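Local coordinates for lactococcal prophage ps3 protein 05 (Staphylococcus epidermidis ATCC 12228, PDB 3G8W) that is a probable acetyltransferase of the GNAT family, likely to move an acetyl group from acetyl-CoA to an acceptor not yet identified, at residues B[54-59]-B[107-112]; B[19-24]-B[67-72]; B[128-133]-B[156-161]. All coordinates share one frame; numbering follows the deposited sequence.

Contact 1. Residues B[54-59]-B[107-112]; sequences YWNIFG and IQYAKE
Phe58 of the strand turns the edge of its ring onto the face of Tyr109 from the helix, in a T-shaped pair with centroids 5.1 Å apart and planes inclined by 66°. Tyr109 contributes more area than any other single residue and can be traced outward. Its CB already lies 4.0 Å from Phe58 CZ. At CG the approach is closest, 3.5 Å to that same Phe58 CZ, which sits above the tyrosine plane and is displaced from the ring centre toward the rim. Along one side of the ring, Tyr109 CD1 is 3.6 Å from Phe58 CZ, whereas on the other side Tyr109 CD2 stands 3.9 Å from it. The contact therefore belongs mainly to the inner half of the tyrosine ring, with a single phenylalanine tip poised over it. What sends the ring across to the strand is the first torsion of Tyr109: CG is anti to the backbone N, chi1 174°.

The pairing joins strand 55-62 to the C-terminal part of helix 96-112, the helix that in the GNAT fold links the fourth and fifth strands and lies across one face of the sheet. Alternation along the strand supports this placing: Phe58 also touches Leu102 and Ile106 of the helix, while its neighbour Ile57 packs on Ile47 and Leu48 of helix 41-48.

Further out, Tyr109 CE1 is still 4.0 Å from Phe58 CZ, but Tyr109 CZ and OH lie by the amide of Asn56, two residues earlier on the strand. The two side chains cross at about a right angle, the amide plane turned 46° from the ring, and both residues are partly exposed.

Contact 2. Residues B[19-24]-B[67-72]; sequences IELMKF and VATCTL
Helix 19-24 passes Val67, Ala68 and Thr69 almost squarely to the strand, its axis 9.4 Å from that of 67-72 and their N-to-C directions 96° apart, with Leu21 and Val67 the nearest pair of backbones. Leu21 is the helix residue that does the touching. Its CG stands anti to the backbone N, chi1 -165°, which carries the isobutyl fork toward the strand, and the two methyls divide the work. CD1 lies against the peptide after Val67, with Leu21 CD1 3.7 Å from Val67 O. CD2 reaches one step further along: Leu21 CD2 is 3.7 Å from Ala68 C and 3.6 Å from Thr69 CB.

The chemistry is thus a branched aliphatic end laid on main chain as much as on side chain. Val67 and Ala68 direct their own CB atoms away from the helix, leaving their backbone as the surface that Leu21 meets, whereas Thr69 turns its CB toward it. The side chains of Leu21 and Thr69 slide past each other in opposite directions. Thr69 OG1 is 4.1 Å from Leu21 CD2, and its polarity is met elsewhere, by a weak hydrogen bond with Phe58 O. Val67 and Ala68 both face Ala60 of the adjoining strand, a classic beta bulge, so Leu21 packs directly on the irregular part of the pairing between strands 55-62 and 65-74.

All four residues that touch are buried, as befits the first helix of a GNAT domain seated on its sheet. Phe90 of strand 83-91 borders the site and is touched by both Met22 and Thr69, while Cys70 points to the other face of the sheet, where Leu102 and Ile106 of helix 96-112 receive it.

Contact 3. Residues B[128-133]-B[156-161]; sequences SAKVFF and DENWLI
Phe133 and Leu160 form the buried part of this contact, Lys130 and Asn158 its more open part. In the buried part the helix and strand both direct CB at each other, yet the meeting is a modest one: Phe133 CB is 4.2 Å from Leu160 CD2. The phenylalanine ring itself leads away from the strand, because CG lies beside the backbone N, chi1 -73°, so it is the base of the side chain rather than its aromatic face that receives the leucine methyl.

The polar part works over a longer arm. Lys130 leaves the helix without facing the strand, and bends at chi2, chi3 and chi4; the two side chains cross at about a right angle and the ammonium ends at Asn158 OD1. Lys130 NZ donates a hydrogen bond to Asn158 OD1, modelled at 2.5 Å, a value too short to be taken literally at this resolution. Ser124 adds weak bonds to both partners, its O to Lys130 NZ and its OG to Asn158 OD1. Lys130 and Asn158 remain partly exposed.

Helix 127-136 and strand 153-163 belong to the C-terminal half of the GNAT fold. Strand 117-123 pairs antiparallel with 153-163, and its Ile122 touches Ala129 and Phe133 of the helix and shares backbone bonding with Asn158; Phe133 also reaches Ile103 of helix 96-112.

How the contacts relate
All three contacts set a helix against the same mixed sheet, but at different depths. Contact 2 is wholly buried and rests on van der Waals packing. Contacts 1 and 3 are each partly buried, and each has a buried aromatic residue at one end and a polar meeting nearer the surface at the other. Their chemistry separates them: ring on ring in contact 1, methyls on peptide backbone in contact 2, an amine-to-amide bond beside sparse aliphatic packing in contact 3. Contacts 1 and 2 use adjacent strands, joined directly where Phe58 N and Cys70 O lie 2.8 Å apart, and their helices cover opposite faces. Contact 3 stands apart, its centre about 19 Å from the centres of both others.

Contact 1. Residues B[54-59]-B[107-112]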
loop_
_atom_site.group_PDB
_atom_site.type_symbol
_atom_site.label_atom_id
_atom_site.label_comp_id
_atom_site.label_asym_id
_atom_site.label_seq_id
_atom_site.Cartn_x
_atom_site.Cartn_y
_atom_site.Cartn_z
ATOM N N TYR B 54 8.860 -1.996 -10.957
ATOM C CA TYR B 54 8.957 -1.324 -9.637
ATOM C C TYR B 54 8.901 -2.294 -8.444
ATOM O O TYR B 54 8.935 -1.873 -7.288
ATOM C CB TYR B 54 7.780 -0.387 -9.508
ATOM C CG TYR B 54 6.551 -1.167 -9.825
ATOM C CD1 TYR B 54 5.802 -1.776 -8.804
ATOM C CD2 TYR B 54 6.184 -1.389 -11.154
ATOM C CE1 TYR B 54 4.677 -2.550 -9.114
ATOM C CE2 TYR B 54 5.078 -2.146 -11.465
ATOM C CZ TYR B 54 4.324 -2.724 -10.452
ATOM O OH TYR B 54 3.212 -3.468 -10.780
ATOM N N TRP B 55 8.785 -3.588 -8.731
ATOM C CA TRP B 55 8.660 -4.614 -7.697
ATOM C C TRP B 55 9.919 -5.497 -7.696
ATOM O O TRP B 55 9.989 -6.485 -8.440
ATOM C CB TRP B 55 7.405 -5.455 -7.966
ATOM C CG TRP B 55 6.708 -5.970 -6.736
ATOM C CD1 TRP B 55 7.217 -6.057 -5.473
ATOM C CD2 TRP B 55 5.378 -6.500 -6.668
ATOM N NE1 TRP B 55 6.281 -6.591 -4.622
ATOM C CE2 TRP B 55 5.143 -6.872 -5.334
ATOM C CE3 TRP B 55 4.357 -6.688 -7.609
ATOM C CZ2 TRP B 55 3.930 -7.428 -4.917
ATOM C CZ3 TRP B 55 3.156 -7.240 -7.193
ATOM C CH2 TRP B 55 2.955 -7.609 -5.863
ATOM N N ASN B 56 10.907 -5.138 -6.874
ATOM C CA ASN B 56 12.246 -5.713 -7.016
ATOM C C ASN B 56 12.817 -6.446 -5.823
ATOM O O ASN B 56 12.977 -5.877 -4.747
ATOM C CB ASN B 56 13.232 -4.632 -7.438
ATOM C CG ASN B 56 12.947 -4.083 -8.822
ATOM O OD1 ASN B 56 11.912 -4.370 -9.431
ATOM N ND2 ASN B 56 13.877 -3.285 -9.330
ATOM N N ILE B 57 13.132 -7.713 -6.012
ATOM C CA ILE B 57 13.817 -8.478 -5.004
ATOM C C ILE B 57 15.326 -8.381 -5.244
ATOM O O ILE B 57 15.815 -8.697 -6.335
ATOM C CB ILE B 57 13.420 -9.952 -5.079
ATOM C CG1 ILE B 57 11.925 -10.118 -4.851
ATOM C CG2 ILE B 57 14.207 -10.775 -4.056
ATOM C CD1 ILE B 57 11.486 -11.558 -4.854
ATOM N N PHE B 58 16.072 -7.965 -4.221
ATOM C CA PHE B 58 17.529 -8.034 -4.305
ATOM C C PHE B 58 18.089 -9.194 -3.513
ATOM O O PHE B 58 17.532 -9.555 -2.471
ATOM C CB PHE B 58 18.158 -6.765 -3.792
ATOM C CG PHE B 58 17.875 -5.569 -4.625
ATOM C CD1 PHE B 58 18.853 -5.057 -5.464
ATOM C CD2 PHE B 58 16.649 -4.917 -4.534
ATOM C CE1 PHE B 58 18.599 -3.921 -6.209
ATOM C CE2 PHE B 58 16.382 -3.776 -5.286
ATOM C CZ PHE B 58 17.347 -3.271 -6.118
ATOM N N GLY B 59 19.199 -9.757 -3.995
ATOM C CA GLY B 59 19.896 -10.840 -3.295
ATOM C C GLY B 59 21.372 -10.582 -3.053
ATOM O O GLY B 59 22.038 -9.967 -3.879
ATOM N N ILE B 107 19.425 0.861 -0.594
ATOM C CA ILE B 107 19.300 2.302 -0.441
ATOM C C ILE B 107 19.917 3.025 -1.633
ATOM O O ILE B 107 19.303 3.942 -2.195
ATOM C CB ILE B 107 19.877 2.810 0.888
ATOM C CG1 ILE B 107 19.013 2.305 2.050
ATOM C CG2 ILE B 107 19.886 4.319 0.904
ATOM C CD1 ILE B 107 19.526 2.690 3.418
ATOM N N GLN B 108 21.101 2.588 -2.052
ATOM C CA GLN B 108 21.770 3.239 -3.165
ATOM C C GLN B 108 20.937 3.156 -4.436
ATOM O O GLN B 108 20.875 4.118 -5.199
ATOM C CB GLN B 108 23.172 2.676 -3.397
ATOM C CG GLN B 108 24.112 3.639 -4.159
ATOM C CD GLN B 108 24.249 5.007 -3.465
ATOM O OE1 GLN B 108 24.034 5.135 -2.251
ATOM N NE2 GLN B 108 24.603 6.029 -4.236
ATOM N N TYR B 109 20.301 2.009 -4.648
ATOM C CA TYR B 109 19.424 1.814 -5.782
ATOM C C TYR B 109 18.218 2.773 -5.722
ATOM O O TYR B 109 17.844 3.386 -6.741
ATOM C CB TYR B 109 18.944 0.373 -5.823
ATOM C CG TYR B 109 17.914 0.136 -6.901
ATOM C CD1 TYR B 109 16.540 0.192 -6.616
ATOM C CD2 TYR B 109 18.313 -0.124 -8.229
ATOM C CE1 TYR B 109 15.594 -0.026 -7.617
ATOM C CE2 TYR B 109 17.379 -0.340 -9.234
ATOM C CZ TYR B 109 16.030 -0.295 -8.923
ATOM O OH TYR B 109 15.119 -0.512 -9.924
ATOM N N ALA B 110 17.620 2.885 -4.526
ATOM C CA ALA B 110 16.473 3.768 -4.290
ATOM C C ALA B 110 16.805 5.183 -4.743
ATOM O O ALA B 110 16.105 5.730 -5.606
ATOM C CB ALA B 110 16.048 3.761 -2.826
ATOM N N LYS B 111 17.874 5.751 -4.165
ATOM C CA LYS B 111 18.373 7.072 -4.542
ATOM C C LYS B 111 18.433 7.199 -6.057
ATOM O O LYS B 111 17.987 8.195 -6.612
ATOM C CB LYS B 111 19.777 7.324 -3.979
ATOM C CG LYS B 111 19.907 7.437 -2.462
ATOM C CD LYS B 111 21.057 8.383 -2.073
ATOM C CE LYS B 111 20.758 9.823 -2.571
ATOM N NZ LYS B 111 21.834 10.842 -2.330
ATOM N N GLU B 112 18.975 6.177 -6.719
ATOM C CA GLU B 112 19.233 6.217 -8.159
ATOM C C GLU B 112 17.947 6.096 -8.980
ATOM O O GLU B 112 17.935 6.350 -10.172
ATOM C CB GLU B 112 20.280 5.153 -8.566
ATOM C CG GLU B 112 21.685 5.355 -7.941
ATOM C CD GLU B 112 22.614 4.132 -8.053
ATOM O OE1 GLU B 112 23.023 3.776 -9.168
ATOM O OE2 GLU B 112 22.968 3.535 -7.014
#

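Contact 2. Residues B[19-24]-B[67-72]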
loop_
_atom_site.group_PDB
_atom_site.type_symbol
_atom_site.label_atom_id
_atom_site.label_comp_id
_atom_site.label_asym_id
_atom_site.label_seq_id
_atom_site.Cartn_x
_atom_site.Cartn_y
_atom_site.Cartn_z
ATOM N N ILE B 19 13.310 -20.001 -2.976
ATOM C CA ILE B 19 12.487 -20.833 -2.093
ATOM C C ILE B 19 13.343 -21.421 -0.972
ATOM O O ILE B 19 12.954 -21.373 0.198
ATOM C CB ILE B 19 11.756 -21.973 -2.828
ATOM C CG1 ILE B 19 11.253 -21.514 -4.198
ATOM C CG2 ILE B 19 10.613 -22.504 -1.970
ATOM C CD1 ILE B 19 10.505 -20.182 -4.183
ATOM N N GLU B 20 14.505 -21.967 -1.337
ATOM C CA GLU B 20 15.474 -22.483 -0.364
ATOM C C GLU B 20 15.851 -21.470 0.717
ATOM O O GLU B 20 15.818 -21.799 1.898
ATOM C CB GLU B 20 16.730 -23.019 -1.056
ATOM C CG GLU B 20 16.855 -24.541 -1.027
ATOM C CD GLU B 20 17.300 -25.084 0.338
ATOM O OE1 GLU B 20 18.304 -25.828 0.384
ATOM O OE2 GLU B 20 16.648 -24.775 1.362
ATOM N N LEU B 21 16.189 -20.243 0.318
ATOM C CA LEU B 21 16.500 -19.185 1.282
ATOM C C LEU B 21 15.291 -18.853 2.148
ATOM O O LEU B 21 15.443 -18.441 3.295
ATOM C CB LEU B 21 17.015 -17.916 0.590
ATOM C CG LEU B 21 17.713 -16.869 1.476
ATOM C CD1 LEU B 21 19.102 -17.322 1.865
ATOM C CD2 LEU B 21 17.803 -15.528 0.800
HETATM N N MSE B 22 14.096 -19.034 1.595
HETATM C CA MSE B 22 12.861 -18.821 2.341
HETATM C C MSE B 22 12.597 -19.938 3.345
HETATM O O MSE B 22 12.002 -19.709 4.400
HETATM C CB MSE B 22 11.680 -18.737 1.386
HETATM C CG MSE B 22 11.254 -17.338 1.032
HETATM SE SE MSE B 22 9.730 -17.444 -0.175
HETATM C CE MSE B 22 9.362 -15.531 -0.350
ATOM N N LYS B 23 13.044 -21.142 2.999
ATOM C CA LYS B 23 12.778 -22.340 3.792
ATOM C C LYS B 23 13.417 -22.342 5.184
ATOM O O LYS B 23 12.988 -23.102 6.054
ATOM C CB LYS B 23 13.191 -23.593 3.017
ATOM C CG LYS B 23 12.187 -24.011 1.957
ATOM C CD LYS B 23 10.939 -24.600 2.595
ATOM C CE LYS B 23 9.746 -24.537 1.666
ATOM N NZ LYS B 23 8.539 -25.106 2.319
ATOM N N PHE B 24 14.427 -21.494 5.390
ATOM C CA PHE B 24 15.147 -21.442 6.672
ATOM C C PHE B 24 15.761 -20.075 7.013
ATOM O O PHE B 24 16.155 -19.834 8.160
ATOM C CB PHE B 24 16.214 -22.548 6.750
ATOM C CG PHE B 24 17.107 -22.620 5.546
ATOM C CD1 PHE B 24 17.057 -23.722 4.701
ATOM C CD2 PHE B 24 18.000 -21.584 5.254
ATOM C CE1 PHE B 24 17.887 -23.800 3.588
ATOM C CE2 PHE B 24 18.829 -21.648 4.139
ATOM C CZ PHE B 24 18.772 -22.759 3.302
ATOM N N VAL B 67 22.409 -15.572 -0.021
ATOM C CA VAL B 67 22.734 -15.498 1.409
ATOM C C VAL B 67 21.800 -14.550 2.137
ATOM O O VAL B 67 21.434 -14.770 3.290
ATOM C CB VAL B 67 24.204 -15.090 1.617
ATOM C CG1 VAL B 67 24.473 -14.775 3.050
ATOM C CG2 VAL B 67 25.112 -16.211 1.179
ATOM N N ALA B 68 21.408 -13.491 1.452
ATOM C CA ALA B 68 20.391 -12.614 1.973
ATOM C C ALA B 68 19.447 -12.202 0.847
ATOM O O ALA B 68 19.724 -12.465 -0.326
ATOM C CB ALA B 68 21.035 -11.404 2.646
ATOM N N THR B 69 18.332 -11.570 1.222
ATOM C CA THR B 69 17.288 -11.164 0.266
ATOM C C THR B 69 16.438 -10.042 0.828
ATOM O O THR B 69 16.237 -9.953 2.044
ATOM C CB THR B 69 16.367 -12.345 -0.106
ATOM O OG1 THR B 69 16.368 -12.520 -1.527
ATOM C CG2 THR B 69 14.933 -12.140 0.405
ATOM N N CYS B 70 15.928 -9.186 -0.049
ATOM C CA CYS B 70 14.995 -8.163 0.381
ATOM C C CYS B 70 14.230 -7.585 -0.793
ATOM O O CYS B 70 14.813 -7.369 -1.847
ATOM C CB CYS B 70 15.750 -7.062 1.090
ATOM S SG CYS B 70 14.654 -5.976 1.946
ATOM N N THR B 71 12.934 -7.334 -0.623
ATOM C CA THR B 71 12.132 -6.737 -1.700
ATOM C C THR B 71 12.011 -5.223 -1.617
ATOM O O THR B 71 11.755 -4.669 -0.561
ATOM C CB THR B 71 10.709 -7.317 -1.767
ATOM O OG1 THR B 71 10.772 -8.656 -2.242
ATOM C CG2 THR B 71 9.854 -6.533 -2.730
ATOM N N LEU B 72 12.176 -4.563 -2.754
ATOM C CA LEU B 72 11.812 -3.160 -2.869
ATOM C C LEU B 72 10.563 -3.030 -3.722
ATOM O O LEU B 72 10.551 -3.409 -4.915
ATOM C CB LEU B 72 12.960 -2.333 -3.453
ATOM C CG LEU B 72 12.813 -0.832 -3.204
ATOM C CD1 LEU B 72 12.549 -0.539 -1.728
ATOM C CD2 LEU B 72 14.041 -0.078 -3.693
#

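Contact 3. Residues B[128-133]-B[156-161]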
loop_
_atom_site.group_PDB
_atom_site.type_symbol
_atom_site.label_atom_id
_atom_site.label_comp_id
_atom_site.label_asym_id
_atom_site.label_seq_id
_atom_site.Cartn_x
_atom_site.Cartn_y
_atom_site.Cartn_z
ATOM N N SER B 128 14.896 -7.658 17.513
ATOM C CA SER B 128 16.108 -7.684 16.686
ATOM C C SER B 128 16.009 -6.815 15.404
ATOM O O SER B 128 16.942 -6.061 15.101
ATOM C CB SER B 128 16.609 -9.113 16.381
ATOM O OG SER B 128 15.626 -9.880 15.713
ATOM N N ALA B 129 14.886 -6.913 14.688
ATOM C CA ALA B 129 14.651 -6.147 13.458
ATOM C C ALA B 129 14.510 -4.626 13.658
ATOM O O ALA B 129 15.015 -3.833 12.837
ATOM C CB ALA B 129 13.415 -6.685 12.712
ATOM N N LYS B 130 13.815 -4.227 14.730
ATOM C CA LYS B 130 13.674 -2.813 15.063
ATOM C C LYS B 130 15.037 -2.197 15.298
ATOM O O LYS B 130 15.342 -1.124 14.773
ATOM C CB LYS B 130 12.773 -2.604 16.286
ATOM C CG LYS B 130 11.294 -2.282 15.904
ATOM C CD LYS B 130 10.677 -1.240 16.865
ATOM C CE LYS B 130 9.805 -1.920 17.925
ATOM N NZ LYS B 130 8.497 -2.364 17.304
ATOM N N VAL B 131 15.847 -2.906 16.087
ATOM C CA VAL B 131 17.228 -2.548 16.358
ATOM C C VAL B 131 18.083 -2.515 15.069
ATOM O O VAL B 131 18.807 -1.545 14.804
ATOM C CB VAL B 131 17.860 -3.515 17.381
ATOM C CG1 VAL B 131 19.310 -3.160 17.600
ATOM C CG2 VAL B 131 17.098 -3.473 18.680
ATOM N N PHE B 132 18.008 -3.562 14.264
ATOM C CA PHE B 132 18.729 -3.530 13.022
ATOM C C PHE B 132 18.381 -2.302 12.156
ATOM O O PHE B 132 19.265 -1.492 11.838
ATOM C CB PHE B 132 18.522 -4.820 12.258
ATOM C CG PHE B 132 19.306 -4.893 10.990
ATOM C CD1 PHE B 132 20.687 -5.045 11.026
ATOM C CD2 PHE B 132 18.649 -4.811 9.749
ATOM C CE1 PHE B 132 21.410 -5.111 9.848
ATOM C CE2 PHE B 132 19.364 -4.868 8.542
ATOM C CZ PHE B 132 20.744 -5.026 8.574
ATOM N N PHE B 133 17.105 -2.146 11.792
ATOM C CA PHE B 133 16.745 -1.114 10.795
ATOM C C PHE B 133 16.914 0.246 11.374
ATOM O O PHE B 133 17.166 1.225 10.689
ATOM C CB PHE B 133 15.336 -1.310 10.240
ATOM C CG PHE B 133 15.253 -2.469 9.303
ATOM C CD1 PHE B 133 15.664 -2.326 7.972
ATOM C CD2 PHE B 133 14.825 -3.723 9.760
ATOM C CE1 PHE B 133 15.638 -3.408 7.092
ATOM C CE2 PHE B 133 14.771 -4.808 8.899
ATOM C CZ PHE B 133 15.181 -4.662 7.552
ATOM N N ASP B 156 0.515 -6.463 15.939
ATOM C CA ASP B 156 0.768 -5.034 15.765
ATOM C C ASP B 156 2.024 -4.775 14.928
ATOM O O ASP B 156 2.926 -5.608 14.876
ATOM C CB ASP B 156 0.900 -4.341 17.128
ATOM C CG ASP B 156 -0.319 -4.514 17.982
ATOM O OD1 ASP B 156 -1.426 -4.764 17.450
ATOM O OD2 ASP B 156 -0.175 -4.387 19.206
ATOM N N GLU B 157 2.094 -3.624 14.277
ATOM C CA GLU B 157 3.305 -3.326 13.531
ATOM C C GLU B 157 3.776 -1.915 13.781
ATOM O O GLU B 157 2.962 -0.997 13.991
ATOM C CB GLU B 157 3.141 -3.594 12.013
ATOM C CG GLU B 157 3.256 -5.087 11.616
ATOM C CD GLU B 157 2.987 -5.367 10.121
ATOM O OE1 GLU B 157 3.098 -6.548 9.686
ATOM O OE2 GLU B 157 2.657 -4.415 9.381
ATOM N N ASN B 158 5.093 -1.759 13.773
ATOM C CA ASN B 158 5.696 -0.444 13.854
ATOM C C ASN B 158 6.161 -0.102 12.472
ATOM O O ASN B 158 6.853 -0.879 11.816
ATOM C CB ASN B 158 6.842 -0.376 14.865
ATOM C CG ASN B 158 6.360 -0.142 16.294
ATOM O OD1 ASN B 158 6.441 -1.027 17.129
ATOM N ND2 ASN B 158 5.853 1.046 16.572
ATOM N N TRP B 159 5.720 1.052 12.011
ATOM C CA TRP B 159 6.105 1.533 10.737
ATOM C C TRP B 159 7.263 2.456 10.954
ATOM O O TRP B 159 7.167 3.433 11.718
ATOM C CB TRP B 159 4.962 2.281 10.083
ATOM C CG TRP B 159 3.944 1.402 9.433
ATOM C CD1 TRP B 159 2.854 0.863 10.026
ATOM C CD2 TRP B 159 3.889 1.005 8.059
ATOM N NE1 TRP B 159 2.122 0.148 9.111
ATOM C CE2 TRP B 159 2.729 0.225 7.896
ATOM C CE3 TRP B 159 4.703 1.244 6.946
ATOM C CZ2 TRP B 159 2.354 -0.334 6.672
ATOM C CZ3 TRP B 159 4.323 0.692 5.694
ATOM C CH2 TRP B 159 3.161 -0.103 5.581
ATOM N N LEU B 160 8.359 2.121 10.272
ATOM C CA LEU B 160 9.541 2.976 10.217
ATOM C C LEU B 160 9.765 3.640 8.856
ATOM O O LEU B 160 9.374 3.116 7.799
ATOM C CB LEU B 160 10.776 2.173 10.575
ATOM C CG LEU B 160 10.955 1.664 11.987
ATOM C CD1 LEU B 160 9.770 0.860 12.385
ATOM C CD2 LEU B 160 12.215 0.820 11.957
ATOM N N ILE B 161 10.448 4.772 8.896
ATOM C CA ILE B 161 10.714 5.549 7.695
ATOM C C ILE B 161 12.204 5.966 7.642
ATOM O O ILE B 161 12.831 6.287 8.662
ATOM C CB ILE B 161 9.740 6.758 7.599
ATOM C CG1 ILE B 161 10.010 7.626 6.378
ATOM C CG2 ILE B 161 9.811 7.620 8.866
ATOM C CD1 ILE B 161 8.871 8.632 6.063
#